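PP1b (Porcine reproductive and respiratory syndrome virus, PDB 6JDS) probably unwinds nucleic acid at the cost of ATP during viral replication, this chain being a truncated form of the zinc-binding helicase nsp10. Local coordinates at residues 184-189 against 203-208; 234-239 against 261-266; 80-85 against 117-122; 60-65 against 132-137. All blocks are in the same frame, centred on the assembly; numbering follows the deposited sequence.

Interaction 1. Residues 184-189 against 203-208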
loop_
_atom_site.group_PDB
_atom_site.type_symbol
_atom_site.label_atom_id
_atom_site.label_comp_id
_atom_site.label_asym_id
_atom_site.label_seq_id
_atom_site.Cartn_x
_atom_site.Cartn_y
_atom_site.Cartn_z
ATOM N N LEU A 184 5.195 -24.778 6.244
ATOM C CA LEU A 184 6.232 -24.843 5.211
ATOM C C LEU A 184 7.490 -25.564 5.689
ATOM O O LEU A 184 8.131 -26.275 4.913
ATOM C CB LEU A 184 6.608 -23.436 4.735
ATOM C CG LEU A 184 5.540 -22.681 3.940
ATOM C CD1 LEU A 184 5.919 -21.214 3.816
ATOM C CD2 LEU A 184 5.337 -23.303 2.564
ATOM N N GLY A 185 7.840 -25.369 6.960
ATOM C CA GLY A 185 9.062 -25.928 7.529
ATOM C C GLY A 185 10.249 -25.017 7.278
ATOM O O GLY A 185 10.499 -24.090 8.048
ATOM N N THR A 186 10.976 -25.282 6.196
ATOM C CA THR A 186 12.119 -24.461 5.802
ATOM C C THR A 186 11.634 -23.248 5.006
ATOM O O THR A 186 11.128 -23.394 3.892
ATOM C CB THR A 186 13.118 -25.266 4.941
ATOM O OG1 THR A 186 13.464 -26.482 5.614
ATOM C CG2 THR A 186 14.385 -24.458 4.673
ATOM N N CYS A 187 11.787 -22.058 5.582
ATOM C CA CYS A 187 11.361 -20.821 4.925
ATOM C C CYS A 187 12.047 -19.584 5.508
ATOM O O CYS A 187 12.502 -19.586 6.655
ATOM C CB CYS A 187 9.841 -20.663 5.024
ATOM S SG CYS A 187 9.208 -20.518 6.712
ATOM N N ARG A 188 12.105 -18.530 4.697
ATOM C CA ARG A 188 12.708 -17.259 5.091
ATOM C C ARG A 188 11.635 -16.263 5.527
ATOM O O ARG A 188 10.533 -16.252 4.980
ATOM C CB ARG A 188 13.509 -16.676 3.923
ATOM C CG ARG A 188 14.750 -17.476 3.561
ATOM C CD ARG A 188 15.442 -16.904 2.334
ATOM N NE ARG A 188 14.824 -17.357 1.089
ATOM C CZ ARG A 188 15.189 -16.958 -0.129
ATOM N NH1 ARG A 188 16.172 -16.078 -0.291
ATOM N NH2 ARG A 188 14.559 -17.440 -1.196
ATOM N N PHE A 189 11.966 -15.436 6.516
ATOM C CA PHE A 189 11.061 -14.390 7.002
ATOM C C PHE A 189 11.768 -13.454 7.981
ATOM O O PHE A 189 12.831 -13.779 8.507
ATOM C CB PHE A 189 9.824 -14.997 7.681
ATOM C CG PHE A 189 10.148 -15.971 8.779
ATOM C CD1 PHE A 189 10.307 -15.536 10.090
ATOM C CD2 PHE A 189 10.285 -17.327 8.505
ATOM C CE1 PHE A 189 10.603 -16.433 11.104
ATOM C CE2 PHE A 189 10.581 -18.228 9.515
ATOM C CZ PHE A 189 10.741 -17.780 10.816
ATOM N N SER A 203 15.057 -19.769 8.406
ATOM C CA SER A 203 16.071 -20.572 7.732
ATOM C C SER A 203 16.877 -19.734 6.741
ATOM O O SER A 203 16.516 -18.596 6.430
ATOM C CB SER A 203 15.417 -21.741 6.996
ATOM O OG SER A 203 14.570 -22.477 7.859
ATOM N N ARG A 204 17.969 -20.312 6.253
ATOM C CA ARG A 204 18.822 -19.658 5.263
ATOM C C ARG A 204 18.192 -19.696 3.873
ATOM O O ARG A 204 18.407 -18.789 3.070
ATOM C CB ARG A 204 20.200 -20.329 5.219
ATOM C CG ARG A 204 20.987 -20.211 6.514
ATOM C CD ARG A 204 22.268 -21.033 6.478
ATOM N NE ARG A 204 22.896 -21.119 7.797
ATOM C CZ ARG A 204 22.495 -21.919 8.788
ATOM N NH1 ARG A 204 21.448 -22.729 8.638
ATOM N NH2 ARG A 204 23.147 -21.907 9.946
ATOM N N THR A 205 17.421 -20.750 3.600
ATOM C CA THR A 205 16.807 -20.966 2.288
ATOM C C THR A 205 15.295 -21.156 2.411
ATOM O O THR A 205 14.751 -21.212 3.519
ATOM C CB THR A 205 17.407 -22.211 1.603
ATOM O OG1 THR A 205 17.083 -23.383 2.363
ATOM C CG2 THR A 205 18.922 -22.082 1.484
ATOM N N GLY A 206 14.627 -21.259 1.262
ATOM C CA GLY A 206 13.185 -21.509 1.209
ATOM C C GLY A 206 12.402 -20.298 0.733
ATOM O O GLY A 206 12.983 -19.242 0.473
ATOM N N PRO A 207 11.069 -20.442 0.610
ATOM C CA PRO A 207 10.222 -19.332 0.182
ATOM C C PRO A 207 10.121 -18.253 1.252
ATOM O O PRO A 207 10.204 -18.554 2.443
ATOM C CB PRO A 207 8.858 -19.994 -0.028
ATOM C CG PRO A 207 8.865 -21.160 0.896
ATOM C CD PRO A 207 10.280 -21.654 0.895
ATOM N N TRP A 208 9.945 -17.006 0.826
ATOM C CA TRP A 208 9.764 -15.904 1.764
ATOM C C TRP A 208 8.329 -15.874 2.288
ATOM O O TRP A 208 7.381 -16.057 1.527
ATOM C CB TRP A 208 10.119 -14.560 1.118
ATOM C CG TRP A 208 11.546 -14.152 1.323
ATOM C CD1 TRP A 208 12.594 -14.368 0.475
ATOM C CD2 TRP A 208 12.081 -13.451 2.452
ATOM N NE1 TRP A 208 13.749 -13.846 1.006
ATOM C CE2 TRP A 208 13.463 -13.276 2.218
ATOM C CE3 TRP A 208 11.526 -12.952 3.638
ATOM C CZ2 TRP A 208 14.301 -12.625 3.129
ATOM C CZ3 TRP A 208 12.362 -12.301 4.544
ATOM C CH2 TRP A 208 13.734 -12.146 4.284
#
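Arg188 lies across the Trp208 indole at about a right angle, and two different parts of its side chain meet the ring. CB sits 3.8 Å from the centroid of the Trp208 five-membered ring and 13° off its normal, a CH-pi contact over the face. Farther out the chain bends at chi3 (-82°), so that Trp208 NE1 comes over one guanidinium face, toward its rim, with the two planes 41° apart. The edge of the guanidinium, roughly at right angles to that approach, meets Gly206: Arg188 NE (2.7 Å) and NH2 (2.9 Å) both grip Gly206 O side-on, and this oxygen lies close to the guanidinium plane.

The backbones are joined by Arg188 N to Pro207 O (2.9 Å) and Ser203 N to Cys187 O (3.1 Å), Arg188 and Trp208 forming a single bridge. Behind them Leu184 CD1 packs on Pro207 CG at 4.1 Å. These bonds clasp the turn after helix 174-184 to the entry of strand 208-211, an edge strand of the parallel helicase sheet. With one carbonyl taking two donors, Gly206 O is probably polarised by the cationic group, and the paired grip fixes the rotation of the guanidinium.

Interaction 2. Residues 234-239 against 261-266. With ZN (zinc ion), chain E.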
loop_
_atom_site.group_PDB
_atom_site.type_symbol
_atom_site.label_atom_id
_atom_site.label_comp_id
_atom_site.label_asym_id
_atom_site.label_seq_id
_atom_site.Cartn_x
_atom_site.Cartn_y
_atom_site.Cartn_z
ATOM N N ASP A 234 -4.334 -3.250 1.411
ATOM C CA ASP A 234 -3.111 -4.039 1.270
ATOM C C ASP A 234 -3.192 -5.002 0.090
ATOM O O ASP A 234 -2.196 -5.211 -0.605
ATOM C CB ASP A 234 -2.815 -4.827 2.545
ATOM C CG ASP A 234 -2.396 -3.943 3.710
ATOM O OD1 ASP A 234 -1.857 -2.843 3.480
ATOM O OD2 ASP A 234 -2.591 -4.363 4.870
ATOM N N VAL A 235 -4.368 -5.587 -0.134
ATOM C CA VAL A 235 -4.575 -6.482 -1.277
ATOM C C VAL A 235 -4.374 -5.719 -2.587
ATOM O O VAL A 235 -3.665 -6.187 -3.482
ATOM C CB VAL A 235 -5.979 -7.137 -1.255
ATOM C CG1 VAL A 235 -6.270 -7.857 -2.569
ATOM C CG2 VAL A 235 -6.103 -8.105 -0.085
ATOM N N LEU A 236 -4.988 -4.542 -2.684
ATOM C CA LEU A 236 -4.858 -3.686 -3.869
ATOM C C LEU A 236 -3.413 -3.242 -4.083
ATOM O O LEU A 236 -2.924 -3.191 -5.211
ATOM C CB LEU A 236 -5.759 -2.456 -3.740
ATOM C CG LEU A 236 -7.271 -2.705 -3.708
ATOM C CD1 LEU A 236 -8.007 -1.416 -3.381
ATOM C CD2 LEU A 236 -7.764 -3.280 -5.025
ATOM N N ARG A 237 -2.740 -2.922 -2.986
ATOM C CA ARG A 237 -1.316 -2.602 -3.007
ATOM C C ARG A 237 -0.507 -3.754 -3.614
ATOM O O ARG A 237 0.416 -3.538 -4.400
ATOM C CB ARG A 237 -0.854 -2.312 -1.578
ATOM C CG ARG A 237 0.562 -1.786 -1.460
ATOM C CD ARG A 237 0.823 -1.205 -0.081
ATOM N NE ARG A 237 -0.047 -0.061 0.190
ATOM C CZ ARG A 237 -1.029 -0.022 1.092
ATOM N NH1 ARG A 237 -1.305 -1.061 1.869
ATOM N NH2 ARG A 237 -1.746 1.086 1.223
ATOM N N LEU A 238 -0.878 -4.976 -3.249
ATOM C CA LEU A 238 -0.220 -6.186 -3.736
ATOM C C LEU A 238 -0.506 -6.413 -5.225
ATOM O O LEU A 238 0.404 -6.709 -6.003
ATOM C CB LEU A 238 -0.696 -7.392 -2.916
ATOM C CG LEU A 238 0.345 -8.377 -2.389
ATOM C CD1 LEU A 238 1.414 -7.674 -1.565
ATOM C CD2 LEU A 238 -0.366 -9.430 -1.556
ATOM N N LEU A 239 -1.772 -6.259 -5.614
ATOM C CA LEU A 239 -2.187 -6.422 -7.013
ATOM C C LEU A 239 -1.724 -5.285 -7.931
ATOM O O LEU A 239 -1.799 -5.406 -9.155
ATOM C CB LEU A 239 -3.707 -6.576 -7.104
ATOM C CG LEU A 239 -4.262 -7.889 -6.543
ATOM C CD1 LEU A 239 -5.756 -7.779 -6.283
ATOM C CD2 LEU A 239 -3.962 -9.049 -7.482
ATOM N N HIS A 261 -15.202 -9.460 2.434
ATOM C CA HIS A 261 -13.973 -9.642 1.652
ATOM C C HIS A 261 -13.833 -8.611 0.527
ATOM O O HIS A 261 -14.806 -7.967 0.131
ATOM C CB HIS A 261 -13.897 -11.070 1.085
ATOM C CG HIS A 261 -14.877 -11.352 -0.014
ATOM N ND1 HIS A 261 -14.539 -12.065 -1.144
ATOM C CD2 HIS A 261 -16.183 -11.022 -0.155
ATOM C CE1 HIS A 261 -15.594 -12.163 -1.932
ATOM N NE2 HIS A 261 -16.604 -11.536 -1.356
ATOM N N CYS A 262 -12.612 -8.473 0.016
ATOM C CA CYS A 262 -12.295 -7.461 -0.992
ATOM C C CYS A 262 -13.018 -7.728 -2.310
ATOM O O CYS A 262 -13.153 -8.875 -2.731
ATOM C CB CYS A 262 -10.780 -7.392 -1.226
ATOM S SG CYS A 262 -10.240 -6.031 -2.288
ATOM N N TYR A 263 -13.463 -6.651 -2.957
ATOM C CA TYR A 263 -14.261 -6.728 -4.190
ATOM C C TYR A 263 -13.559 -7.465 -5.336
ATOM O O TYR A 263 -14.222 -8.016 -6.214
ATOM C CB TYR A 263 -14.635 -5.316 -4.670
ATOM C CG TYR A 263 -13.510 -4.616 -5.405
ATOM C CD1 TYR A 263 -13.380 -4.733 -6.788
ATOM C CD2 TYR A 263 -12.563 -3.860 -4.718
ATOM C CE1 TYR A 263 -12.347 -4.109 -7.466
ATOM C CE2 TYR A 263 -11.527 -3.232 -5.387
ATOM C CZ TYR A 263 -11.422 -3.360 -6.761
ATOM O OH TYR A 263 -10.395 -2.738 -7.429
ATOM N N VAL A 264 -12.225 -7.440 -5.339
ATOM C CA VAL A 264 -11.431 -8.081 -6.400
ATOM C C VAL A 264 -11.703 -9.582 -6.550
ATOM O O VAL A 264 -11.547 -10.133 -7.639
ATOM C CB VAL A 264 -9.904 -7.872 -6.211
ATOM C CG1 VAL A 264 -9.537 -6.398 -6.324
ATOM C CG2 VAL A 264 -9.411 -8.467 -4.893
ATOM N N PHE A 265 -12.121 -10.232 -5.467
ATOM C CA PHE A 265 -12.374 -11.673 -5.485
ATOM C C PHE A 265 -13.663 -12.075 -6.216
ATOM O O PHE A 265 -13.872 -13.258 -6.489
ATOM C CB PHE A 265 -12.375 -12.229 -4.058
ATOM C CG PHE A 265 -11.122 -11.912 -3.286
ATOM C CD1 PHE A 265 -9.872 -12.234 -3.802
ATOM C CD2 PHE A 265 -11.190 -11.297 -2.044
ATOM C CE1 PHE A 265 -8.717 -11.943 -3.095
ATOM C CE2 PHE A 265 -10.039 -11.008 -1.332
ATOM C CZ PHE A 265 -8.801 -11.330 -1.859
ATOM N N ASP A 266 -14.522 -11.106 -6.528
ATOM C CA ASP A 266 -15.680 -11.349 -7.393
ATOM C C ASP A 266 -15.290 -11.336 -8.873
ATOM O O ASP A 266 -15.967 -11.954 -9.699
ATOM C CB ASP A 266 -16.770 -10.304 -7.145
ATOM C CG ASP A 266 -17.317 -10.348 -5.727
ATOM O OD1 ASP A 266 -17.140 -11.369 -5.025
ATOM O OD2 ASP A 266 -17.937 -9.348 -5.306
HETATM ZN ZN ZN E . -17.835 -10.570 -3.332
#
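Val235 places CG1 anti to its backbone N (chi1 170°), and Val264, whose CG1 is anti to the carbonyl carbon (chi1 -64°), leaves CG2 between N and the carbonyl carbon; Val235 CG1 and Val264 CG2 thereby meet at 4.0 Å as the side chains slide past each other in opposite directions. The same Val235 CG1 lies 4.4 Å from Cys262 SG and comes obliquely against Phe265. Leu236 sends CD2 to the other branch of Val264, CG1, at 3.8 Å, and its side chain crosses that of Tyr263 at about a right angle, CD2 standing 3.6 Å from Tyr263 OH. One turn further along, Leu239 reaches tip to tip toward Val264, its CD1 being 4.0 Å from CG2. Val264 is thus touched by three residues of the helix, and it also backs onto its own neighbour, CG2 lying over the centre of the Phe265 ring.

The contact joins helix 232-239 to the short helix 264-267 beside the parallel sheet of the helicase core. Val235 also touches Leu224 of strand 222-224, and Val264 touches Val141 of helix 134-142, so the packing continues into both elements. The interface is largely apolar, and all its touching residues but Tyr263 are buried.

On the side of the segment turned from helix 232-239, His261 and Asp266 bind a zinc ion. Asp266 chelates it with both oxygens, OD1 at 2.0 Å and OD2 at 2.3 Å, and His261 binds it through NE2 at 2.5 Å, so that first and last residues share one metal; Phe250 stands edge-to-face to the His261 ring.

Interaction 3. Residues 80-85 against 117-122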
loop_
_atom_site.group_PDB
_atom_site.type_symbol
_atom_site.label_atom_id
_atom_site.label_comp_id
_atom_site.label_asym_id
_atom_site.label_seq_id
_atom_site.Cartn_x
_atom_site.Cartn_y
_atom_site.Cartn_z
ATOM N N ILE A 80 7.315 20.419 12.230
ATOM C CA ILE A 80 8.342 21.227 11.585
ATOM C C ILE A 80 9.503 20.341 11.155
ATOM O O ILE A 80 10.083 19.627 11.969
ATOM C CB ILE A 80 8.856 22.346 12.514
ATOM C CG1 ILE A 80 7.688 23.187 13.041
ATOM C CG2 ILE A 80 9.861 23.230 11.787
ATOM C CD1 ILE A 80 6.739 23.690 11.975
ATOM N N MET A 81 9.823 20.390 9.865
ATOM C CA MET A 81 10.934 19.639 9.302
ATOM C C MET A 81 12.191 20.495 9.328
ATOM O O MET A 81 12.367 21.375 8.485
ATOM C CB MET A 81 10.612 19.220 7.864
ATOM C CG MET A 81 11.686 18.376 7.195
ATOM S SD MET A 81 11.292 17.993 5.480
ATOM C CE MET A 81 9.919 16.862 5.687
ATOM N N HIS A 82 13.054 20.242 10.307
ATOM C CA HIS A 82 14.357 20.889 10.363
ATOM C C HIS A 82 15.259 20.237 9.324
ATOM O O HIS A 82 15.352 19.012 9.269
ATOM C CB HIS A 82 14.971 20.755 11.761
ATOM C CG HIS A 82 16.336 21.359 11.879
ATOM N ND1 HIS A 82 16.546 22.721 11.927
ATOM C CD2 HIS A 82 17.562 20.787 11.949
ATOM C CE1 HIS A 82 17.843 22.962 12.023
ATOM N NE2 HIS A 82 18.481 21.805 12.039
ATOM N N VAL A 83 15.911 21.054 8.500
ATOM C CA VAL A 83 16.802 20.552 7.456
ATOM C C VAL A 83 18.175 21.202 7.584
ATOM O O VAL A 83 18.283 22.426 7.629
ATOM C CB VAL A 83 16.243 20.822 6.041
ATOM C CG1 VAL A 83 17.157 20.219 4.978
ATOM C CG2 VAL A 83 14.832 20.265 5.910
ATOM N N GLU A 84 19.215 20.374 7.644
ATOM C CA GLU A 84 20.595 20.854 7.717
ATOM C C GLU A 84 21.509 19.883 6.977
ATOM O O GLU A 84 21.500 18.684 7.263
ATOM C CB GLU A 84 21.036 20.985 9.173
ATOM C CG GLU A 84 22.336 21.752 9.367
ATOM C CD GLU A 84 22.830 21.723 10.805
ATOM O OE1 GLU A 84 22.038 21.390 11.717
ATOM O OE2 GLU A 84 24.021 22.030 11.024
ATOM N N GLN A 85 22.284 20.405 6.027
ATOM C CA GLN A 85 23.162 19.595 5.174
ATOM C C GLN A 85 22.395 18.495 4.424
ATOM O O GLN A 85 22.924 17.411 4.177
ATOM C CB GLN A 85 24.310 18.988 5.998
ATOM C CG GLN A 85 25.166 20.010 6.731
ATOM C CD GLN A 85 25.972 20.880 5.784
ATOM O OE1 GLN A 85 25.759 22.092 5.702
ATOM N NE2 GLN A 85 26.894 20.261 5.050
ATOM N N ASP A 117 18.950 24.396 3.582
ATOM C CA ASP A 117 18.977 24.487 5.039
ATOM C C ASP A 117 17.839 25.380 5.523
ATOM O O ASP A 117 17.622 26.468 4.984
ATOM C CB ASP A 117 20.320 25.052 5.531
ATOM C CG ASP A 117 21.475 24.062 5.396
ATOM O OD1 ASP A 117 21.262 22.917 4.936
ATOM O OD2 ASP A 117 22.611 24.435 5.764
ATOM N N GLY A 118 17.107 24.911 6.531
ATOM C CA GLY A 118 16.009 25.679 7.098
ATOM C C GLY A 118 15.026 24.841 7.884
ATOM O O GLY A 118 15.292 23.683 8.208
ATOM N N ASP A 119 13.882 25.445 8.188
ATOM C CA ASP A 119 12.821 24.798 8.947
ATOM C C ASP A 119 11.508 24.969 8.196
ATOM O O ASP A 119 11.114 26.090 7.880
ATOM C CB ASP A 119 12.739 25.411 10.344
ATOM C CG ASP A 119 14.007 25.179 11.152
ATOM O OD1 ASP A 119 14.137 24.096 11.766
ATOM O OD2 ASP A 119 14.879 26.075 11.168
ATOM N N TYR A 120 10.839 23.853 7.907
ATOM C CA TYR A 120 9.660 23.850 7.043
ATOM C C TYR A 120 8.484 23.167 7.725
ATOM O O TYR A 120 8.606 22.031 8.180
ATOM C CB TYR A 120 9.967 23.115 5.735
ATOM C CG TYR A 120 11.200 23.612 5.010
ATOM C CD1 TYR A 120 11.119 24.649 4.089
ATOM C CD2 TYR A 120 12.448 23.038 5.242
ATOM C CE1 TYR A 120 12.242 25.107 3.422
ATOM C CE2 TYR A 120 13.577 23.490 4.580
ATOM C CZ TYR A 120 13.469 24.525 3.670
ATOM O OH TYR A 120 14.583 24.980 3.004
ATOM N N ALA A 121 7.346 23.854 7.790
ATOM C CA ALA A 121 6.112 23.248 8.278
ATOM C C ALA A 121 5.700 22.145 7.308
ATOM O O ALA A 121 5.662 22.364 6.095
ATOM C CB ALA A 121 5.012 24.290 8.399
ATOM N N SER A 122 5.402 20.964 7.842
ATOM C CA SER A 122 5.144 19.799 7.006
ATOM C C SER A 122 3.974 18.976 7.513
ATOM O O SER A 122 3.687 18.957 8.706
ATOM C CB SER A 122 6.393 18.919 6.926
ATOM O OG SER A 122 6.735 18.399 8.199
#
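Four backbone hydrogen bonds tie Ile80-Val83 to Gly118-Ser122, and they come in reciprocal pairs. Met81 N gives to Tyr120 O at 2.6 Å, nearly straight, and Tyr120 N returns a bond to Met81 O. Val83 and Gly118 repeat the exchange, with Val83 N 2.7 Å from Gly118 O. Between these hydrogen-bonded pairs stands the non-hydrogen-bonded pair His82-Asp119, with CA atoms 4.4 Å apart.

Two further bonds involve carboxylates. His82, with CG anti to the backbone N (chi1 178°), gives ND1 to Asp119 OD1 at 2.8 Å; the oxygen lies in the ring plane at its edge, but the donor approaches the syn side of the carboxylate 32° out of its plane. Such a bond fixes the ring's rotation and would favour a proton on ND1. Past the strand end, Asp117 OD1 accepts from Gln85 N at 2.9 Å, also from the syn side.

Apolar contacts occupy both faces. On the side of Met81 and Val83, Val83 CG2 meets the edge of the Tyr120 ring, 3.7 Å from CE2, while the phenol oxygen bonds to Pro116 O. On the side of His82 and Asp119, Ile80 CD1 leans on Ala121 CB at 4.0 Å. Met81 continues inward onto Tyr95 of strand 93-97.

The strand axes run at 155° with a closest approach of 4.4 Å, as expected of a twisted antiparallel pair: here strand 79-83 forms one border of the five-stranded antiparallel sheet, consistent with the 1B domain of arteriviral nsp10.

Interaction 4. Residues 60-65 against 132-137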
loop_
_atom_site.group_PDB
_atom_site.type_symbol
_atom_site.label_atom_id
_atom_site.label_comp_id
_atom_site.label_asym_id
_atom_site.label_seq_id
_atom_site.Cartn_x
_atom_site.Cartn_y
_atom_site.Cartn_z
ATOM N N GLY A 60 -16.137 10.082 -6.583
ATOM C CA GLY A 60 -15.224 9.128 -7.213
ATOM C C GLY A 60 -15.949 7.889 -7.698
ATOM O O GLY A 60 -16.922 7.458 -7.084
ATOM N N THR A 61 -15.467 7.323 -8.804
ATOM C CA THR A 61 -16.115 6.178 -9.445
ATOM C C THR A 61 -15.207 4.947 -9.536
ATOM O O THR A 61 -15.472 4.040 -10.324
ATOM C CB THR A 61 -16.603 6.543 -10.864
ATOM O OG1 THR A 61 -15.481 6.841 -11.707
ATOM C CG2 THR A 61 -17.545 7.743 -10.814
ATOM N N SER A 62 -14.142 4.914 -8.740
ATOM C CA SER A 62 -13.283 3.737 -8.659
ATOM C C SER A 62 -13.698 2.902 -7.454
ATOM O O SER A 62 -14.099 3.458 -6.433
ATOM C CB SER A 62 -11.816 4.144 -8.527
ATOM O OG SER A 62 -10.982 3.011 -8.346
ATOM N N PRO A 63 -13.601 1.565 -7.558
ATOM C CA PRO A 63 -13.883 0.754 -6.367
ATOM C C PRO A 63 -12.933 1.048 -5.194
ATOM O O PRO A 63 -13.270 0.759 -4.047
ATOM C CB PRO A 63 -13.737 -0.693 -6.867
ATOM C CG PRO A 63 -13.008 -0.607 -8.164
ATOM C CD PRO A 63 -13.319 0.737 -8.745
ATOM N N LEU A 64 -11.762 1.618 -5.483
ATOM C CA LEU A 64 -10.882 2.164 -4.441
ATOM C C LEU A 64 -11.613 3.192 -3.572
ATOM O O LEU A 64 -11.454 3.205 -2.351
ATOM C CB LEU A 64 -9.642 2.805 -5.076
ATOM C CG LEU A 64 -8.686 3.591 -4.170
ATOM C CD1 LEU A 64 -8.142 2.727 -3.045
ATOM C CD2 LEU A 64 -7.551 4.166 -5.003
ATOM N N ASP A 65 -12.410 4.046 -4.211
ATOM C CA ASP A 65 -13.204 5.047 -3.497
ATOM C C ASP A 65 -14.246 4.393 -2.589
ATOM O O ASP A 65 -14.503 4.882 -1.494
ATOM C CB ASP A 65 -13.874 6.013 -4.477
ATOM C CG ASP A 65 -12.866 6.803 -5.301
ATOM O OD1 ASP A 65 -12.005 7.480 -4.699
ATOM O OD2 ASP A 65 -12.931 6.745 -6.547
ATOM N N ILE A 132 -0.528 2.321 -4.539
ATOM C CA ILE A 132 -1.694 1.709 -5.176
ATOM C C ILE A 132 -1.822 2.215 -6.616
ATOM O O ILE A 132 -1.698 3.411 -6.879
ATOM C CB ILE A 132 -2.996 1.969 -4.380
ATOM C CG1 ILE A 132 -2.989 1.121 -3.102
ATOM C CG2 ILE A 132 -4.223 1.641 -5.230
ATOM C CD1 ILE A 132 -4.199 1.306 -2.210
ATOM N N ASN A 133 -2.066 1.285 -7.535
ATOM C CA ASN A 133 -2.182 1.572 -8.963
ATOM C C ASN A 133 -3.344 0.752 -9.512
ATOM O O ASN A 133 -3.195 -0.437 -9.784
ATOM C CB ASN A 133 -0.869 1.219 -9.677
ATOM C CG ASN A 133 -0.932 1.423 -11.184
ATOM O OD1 ASN A 133 -1.961 1.811 -11.740
ATOM N ND2 ASN A 133 0.181 1.148 -11.855
ATOM N N MET A 134 -4.499 1.397 -9.664
ATOM C CA MET A 134 -5.735 0.702 -10.031
ATOM C C MET A 134 -5.729 0.184 -11.467
ATOM O O MET A 134 -6.407 -0.796 -11.771
ATOM C CB MET A 134 -6.952 1.609 -9.810
ATOM C CG MET A 134 -7.151 2.053 -8.368
ATOM S SD MET A 134 -7.164 0.691 -7.184
ATOM C CE MET A 134 -8.778 -0.015 -7.496
ATOM N N VAL A 135 -4.960 0.829 -12.343
ATOM C CA VAL A 135 -4.786 0.333 -13.705
ATOM C C VAL A 135 -4.116 -1.044 -13.662
ATOM O O VAL A 135 -4.568 -1.981 -14.323
ATOM C CB VAL A 135 -3.951 1.302 -14.573
ATOM C CG1 VAL A 135 -3.646 0.686 -15.934
ATOM C CG2 VAL A 135 -4.679 2.629 -14.742
ATOM N N ALA A 136 -3.051 -1.155 -12.872
ATOM C CA ALA A 136 -2.325 -2.415 -12.704
ATOM C C ALA A 136 -3.176 -3.470 -12.004
ATOM O O ALA A 136 -3.081 -4.653 -12.322
ATOM C CB ALA A 136 -1.039 -2.184 -11.926
ATOM N N VAL A 137 -3.994 -3.033 -11.049
ATOM C CA VAL A 137 -4.889 -3.928 -10.315
ATOM C C VAL A 137 -5.908 -4.577 -11.253
ATOM O O VAL A 137 -6.178 -5.773 -11.147
ATOM C CB VAL A 137 -5.628 -3.181 -9.180
ATOM C CG1 VAL A 137 -6.777 -4.011 -8.621
ATOM C CG2 VAL A 137 -4.657 -2.806 -8.067
#
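Two helix starts face each other here, helix 63-68 and helix 134-142, with Leu64 and Met134 the closest pair at 7.7 Å between CA atoms. Met134 carries most of the contact. Its chain is bent at chi2 (-52°) and chi3 (-75°), which folds the thioether over helix 63-68 so that its methyl, rather than only its shaft, does the touching: Met134 CE lies 3.8 Å from Leu64 CB and equally close to Ser62 OG, with Pro63 CG a little farther at 4.3 Å. The Leu64 and Met134 side chains pass at a slant, and Leu64 CD2 runs alongside Met134 CG at 4.0 Å. With chi1 at 172°, the same CD2 methyl of Leu64 also reaches Ile132 CG2 at 4.2 Å.

Each helix start is capped within its own segment. Ser62 and Asp65 form a capping box: Ser62 OG accepts from Leu64 N at 3.3 Å, and Asp65 OD2 takes Ser62 N at 3.1 Å with its anti lone pair. Asn133 is the N-cap of the other helix, its OD1 receiving weak bonds from Val135 N and Ala136 N. Asp65 has a second partner in Tyr9 OH, and Leu233 of helix 232-239 touches both Leu64 and Ile132.

The contact joins a segment of the N-terminal zinc-binding part to one of the helicase part, and Leu64 lies about 6 Å from the zinc ligand His32, side chain to side chain. The chemistry implies a division of labour: local caps take up some of the first N-H groups, weakly at Asn133, while dispersion joins these two segments, with a backbone bond between Met134 and Gly8 adding a polar tie.

Overall arrangement
From the N terminus, 60-65, in the zinc-binding part, is met again by 132-137 of the helicase part, so interaction 4 closes a long loop. Within that loop lies interaction 3, pairing 80-85 with 117-122 at the border of the antiparallel sheet, its centre about 34 Å from that of interaction 4. The other two contacts follow in series in the helicase core: interaction 1 closes a short loop before edge strand 208-211, and interaction 2 joins helix 232-239 to a zinc-bound segment. Interactions 2 and 4 adjoin, with centres about 10 Å apart; Tyr263 packs against Met134 and Pro63, tying core to zinc-binding domain. Interactions 1 and 3 are remote outposts, about 43 Å apart between centres.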